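Local coordinates for protein soluble lytic murein transglycosylase (PDB 1QSA) that probably cleaves the glycosidic bonds between N-acetylmuramic acid and N-acetylglucosamine in peptidoglycan, leaving a 1,6-anhydro bond on the muramic acid, at residues N232-I237 / D269-W274. Numbering follows the deposited sequence.
Sequences NARLMI and DEQAKW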
ATOM      1  N   ASN A 232      30.663 -10.957   4.710  1.00 25.29           N
ATOM      2  CA  ASN A 232      31.417 -10.788   3.470  1.00 25.90           C
ATOM      3  C   ASN A 232      31.423  -9.296   3.119  1.00 24.77           C
ATOM      4  O   ASN A 232      32.460  -8.727   2.776  1.00 23.15           O
ATOM      5  CB  ASN A 232      30.770 -11.604   2.346  1.00 29.28           C
ATOM      6  CG  ASN A 232      31.541 -11.523   1.044  1.00 33.71           C
ATOM      7  OD1 ASN A 232      30.954 -11.392  -0.025  1.00 37.95           O
ATOM      8  ND2 ASN A 232      32.863 -11.604   1.128  1.00 36.07           N
ATOM      9  N   ALA A 233      30.273  -8.647   3.272  1.00 22.18           N
ATOM     10  CA  ALA A 233      30.164  -7.221   2.977  1.00 20.27           C
ATOM     11  C   ALA A 233      30.950  -6.365   3.978  1.00 19.62           C
ATOM     12  O   ALA A 233      31.629  -5.409   3.599  1.00 18.92           O
ATOM     13  CB  ALA A 233      28.691  -6.803   2.967  1.00 20.56           C
ATOM     14  N   ARG A 234      30.864  -6.708   5.261  1.00 19.42           N
ATOM     15  CA  ARG A 234      31.572  -5.941   6.290  1.00 19.86           C
ATOM     16  C   ARG A 234      33.076  -5.934   6.029  1.00 19.78           C
ATOM     17  O   ARG A 234      33.719  -4.890   6.083  1.00 20.36           O
ATOM     18  CB  ARG A 234      31.287  -6.532   7.679  1.00 20.26           C
ATOM     19  CG  ARG A 234      31.824  -5.706   8.841  1.00 22.61           C
ATOM     20  CD  ARG A 234      31.538  -6.377  10.182  1.00 23.52           C
ATOM     21  NE  ARG A 234      32.406  -7.531  10.390  1.00 24.71           N
ATOM     22  CZ  ARG A 234      33.597  -7.466  10.974  1.00 27.63           C
ATOM     23  NH1 ARG A 234      34.053  -6.308  11.430  1.00 27.20           N
ATOM     24  NH2 ARG A 234      34.329  -8.562  11.114  1.00 28.92           N
ATOM     25  N   LEU A 235      33.611  -7.103   5.681  1.00 21.92           N
ATOM     26  CA  LEU A 235      35.041  -7.271   5.421  1.00 22.60           C
ATOM     27  C   LEU A 235      35.529  -6.622   4.129  1.00 24.30           C
ATOM     28  O   LEU A 235      36.718  -6.327   3.983  1.00 24.00           O
ATOM     29  CB  LEU A 235      35.392  -8.756   5.412  1.00 23.70           C
ATOM     30  CG  LEU A 235      35.260  -9.466   6.758  1.00 24.49           C
ATOM     31  CD1 LEU A 235      35.523 -10.946   6.571  1.00 24.97           C
ATOM     32  CD2 LEU A 235      36.218  -8.859   7.775  1.00 23.89           C
ATOM     33  N   MET A 236      34.603  -6.381   3.204  1.00 23.00           N
ATOM     34  CA  MET A 236      34.926  -5.777   1.915  1.00 21.79           C
ATOM     35  C   MET A 236      35.050  -4.250   1.911  1.00 21.76           C
ATOM     36  O   MET A 236      35.644  -3.679   0.990  1.00 21.57           O
ATOM     37  CB  MET A 236      33.858  -6.176   0.893  1.00 22.33           C
ATOM     38  CG  MET A 236      34.147  -5.724  -0.523  1.00 22.94           C
ATOM     39  SD  MET A 236      32.717  -5.936  -1.601  1.00 23.66           S
ATOM     40  CE  MET A 236      32.418  -7.684  -1.446  1.00 22.93           C
ATOM     41  N   ILE A 237      34.505  -3.585   2.927  1.00 19.33           N
ATOM     42  CA  ILE A 237      34.525  -2.133   2.950  1.00 19.84           C
ATOM     43  C   ILE A 237      35.884  -1.469   2.692  1.00 21.58           C
ATOM     44  O   ILE A 237      35.976  -0.560   1.863  1.00 22.10           O
ATOM     45  CB  ILE A 237      33.831  -1.555   4.209  1.00 19.46           C
ATOM     46  CG1 ILE A 237      32.341  -1.909   4.186  1.00 19.51           C
ATOM     47  CG2 ILE A 237      34.004  -0.039   4.269  1.00 19.03           C
ATOM     48  CD1 ILE A 237      31.549  -1.387   5.386  1.00 19.86           C
ATOM     49  N   ASP A 269      30.076 -11.108  18.904  1.00 31.49           N
ATOM     50  CA  ASP A 269      30.440  -9.945  19.708  1.00 31.85           C
ATOM     51  C   ASP A 269      31.245  -8.950  18.887  1.00 31.07           C
ATOM     52  O   ASP A 269      31.088  -7.743  19.041  1.00 30.33           O
ATOM     53  CB  ASP A 269      31.247 -10.364  20.942  1.00 34.80           C
ATOM     54  CG  ASP A 269      30.456 -11.254  21.886  1.00 36.94           C
ATOM     55  OD1 ASP A 269      29.219 -11.082  21.992  1.00 38.46           O
ATOM     56  OD2 ASP A 269      31.080 -12.127  22.530  1.00 39.50           O
ATOM     57  N   GLU A 270      32.115  -9.466  18.025  1.00 30.35           N
ATOM     58  CA  GLU A 270      32.936  -8.626  17.157  1.00 30.84           C
ATOM     59  C   GLU A 270      32.023  -7.846  16.196  1.00 28.38           C
ATOM     60  O   GLU A 270      32.200  -6.641  16.000  1.00 29.33           O
ATOM     61  CB  GLU A 270      33.925  -9.495  16.367  1.00 34.08           C
ATOM     62  CG  GLU A 270      34.728  -8.742  15.310  1.00 39.01           C
ATOM     63  CD  GLU A 270      35.726  -9.626  14.560  1.00 43.24           C
ATOM     64  OE1 GLU A 270      35.366 -10.764  14.171  1.00 43.36           O
ATOM     65  OE2 GLU A 270      36.874  -9.171  14.347  1.00 45.52           O
ATOM     66  N   GLN A 271      31.038  -8.537  15.627  1.00 26.59           N
ATOM     67  CA  GLN A 271      30.094  -7.913  14.700  1.00 25.32           C
ATOM     68  C   GLN A 271      29.209  -6.878  15.395  1.00 24.45           C
ATOM     69  O   GLN A 271      28.968  -5.803  14.844  1.00 23.65           O
ATOM     70  CB  GLN A 271      29.220  -8.965  14.022  1.00 24.53           C
ATOM     71  CG  GLN A 271      29.935  -9.860  13.024  1.00 25.36           C
ATOM     72  CD  GLN A 271      29.015 -10.930  12.447  1.00 25.34           C
ATOM     73  OE1 GLN A 271      28.224 -11.547  13.168  1.00 25.91           O
ATOM     74  NE2 GLN A 271      29.096 -11.137  11.140  1.00 25.22           N
ATOM     75  N   ALA A 272      28.733  -7.195  16.600  1.00 23.57           N
ATOM     76  CA  ALA A 272      27.892  -6.263  17.356  1.00 22.52           C
ATOM     77  C   ALA A 272      28.646  -4.981  17.713  1.00 22.28           C
ATOM     78  O   ALA A 272      28.079  -3.885  17.681  1.00 20.52           O
ATOM     79  CB  ALA A 272      27.341  -6.928  18.616  1.00 22.09           C
ATOM     80  N   LYS A 273      29.924  -5.115  18.065  1.00 22.33           N
ATOM     81  CA  LYS A 273      30.754  -3.963  18.404  1.00 23.02           C
ATOM     82  C   LYS A 273      30.978  -3.096  17.158  1.00 22.11           C
ATOM     83  O   LYS A 273      30.882  -1.863  17.211  1.00 22.43           O
ATOM     84  CB  LYS A 273      32.097  -4.434  18.976  1.00 25.54           C
ATOM     85  CG  LYS A 273      33.068  -3.327  19.320  1.00 29.31           C
ATOM     86  CD  LYS A 273      34.328  -3.915  19.943  1.00 34.18           C
ATOM     87  CE  LYS A 273      35.357  -2.845  20.245  1.00 35.48           C
ATOM     88  NZ  LYS A 273      36.586  -3.441  20.855  1.00 39.25           N
ATOM     89  N   TRP A 274      31.267  -3.750  16.039  1.00 21.56           N
ATOM     90  CA  TRP A 274      31.490  -3.046  14.780  1.00 20.61           C
ATOM     91  C   TRP A 274      30.201  -2.330  14.375  1.00 18.92           C
ATOM     92  O   TRP A 274      30.226  -1.169  13.988  1.00 19.37           O
ATOM     93  CB  TRP A 274      31.895  -4.043  13.690  1.00 20.75           C
ATOM     94  CG  TRP A 274      32.298  -3.386  12.404  1.00 22.99           C
ATOM     95  CD1 TRP A 274      33.559  -3.023  12.032  1.00 22.96           C
ATOM     96  CD2 TRP A 274      31.426  -2.977  11.337  1.00 22.96           C
ATOM     97  NE1 TRP A 274      33.531  -2.400  10.805  1.00 23.11           N
ATOM     98  CE2 TRP A 274      32.237  -2.360  10.354  1.00 24.38           C
ATOM     99  CE3 TRP A 274      30.044  -3.064  11.116  1.00 23.65           C
ATOM    100  CZ2 TRP A 274      31.708  -1.828   9.165  1.00 22.76           C
ATOM    101  CZ3 TRP A 274      29.514  -2.533   9.930  1.00 23.47           C
ATOM    102  CH2 TRP A 274      30.351  -1.924   8.975  1.00 22.33           C
TER
HETATM  103  O   HOH W   1      35.982  -6.108  13.539  1.00 39.91           O
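Glu270 meets Arg234 through charge and water rather than a direct hydrogen bond: OE1 lies 3.9 Å from Arg234 NH2, well out of the guanidinium plane, a long salt bridge, while one water accepts from Arg234 NH1 (2.9 Å) and donates to Glu270 OE2. Glu231, also on helix 230-243, forms a salt bridge to Arg234 NH2 through OE2 and accepts from Gln271 NE2 through OE1, linking its own helix to helix 269-280. Toward Arg234 itself, Gln271 offers its CG, 4.3 Å from Arg234 NE. Trp274 supplies the platform. Arg234 CG sits over its six-membered ring, 3.6 Å from the centroid; the chain runs on across the indole, and a bend at chi3 (74°) stands the guanidinium on edge over the five-membered ring, with CZ 4.8 Å from that centroid. The planes stand 73° apart, so in this cation-pi contact the guanidinium presents its edge, NH1 foremost, to the indole face. At the indole rim, Ile237 CD1 touches Trp274 CZ2 at 3.8 Å; Val258 of helix 248-260 touches both Arg234 and Trp274. An alanine in place of Trp274 would probably uncover the arginine's CG and CD and lose the cation-pi contact, leaving the guanidinium to its carboxylate and water partners. Helices 230-243 and 269-280, their local axes 12.3 Å apart at 57°, are thus bridged at the alpha-superhelix surface by long side chains, with aromatic and electrostatic contacts sharing one arginine.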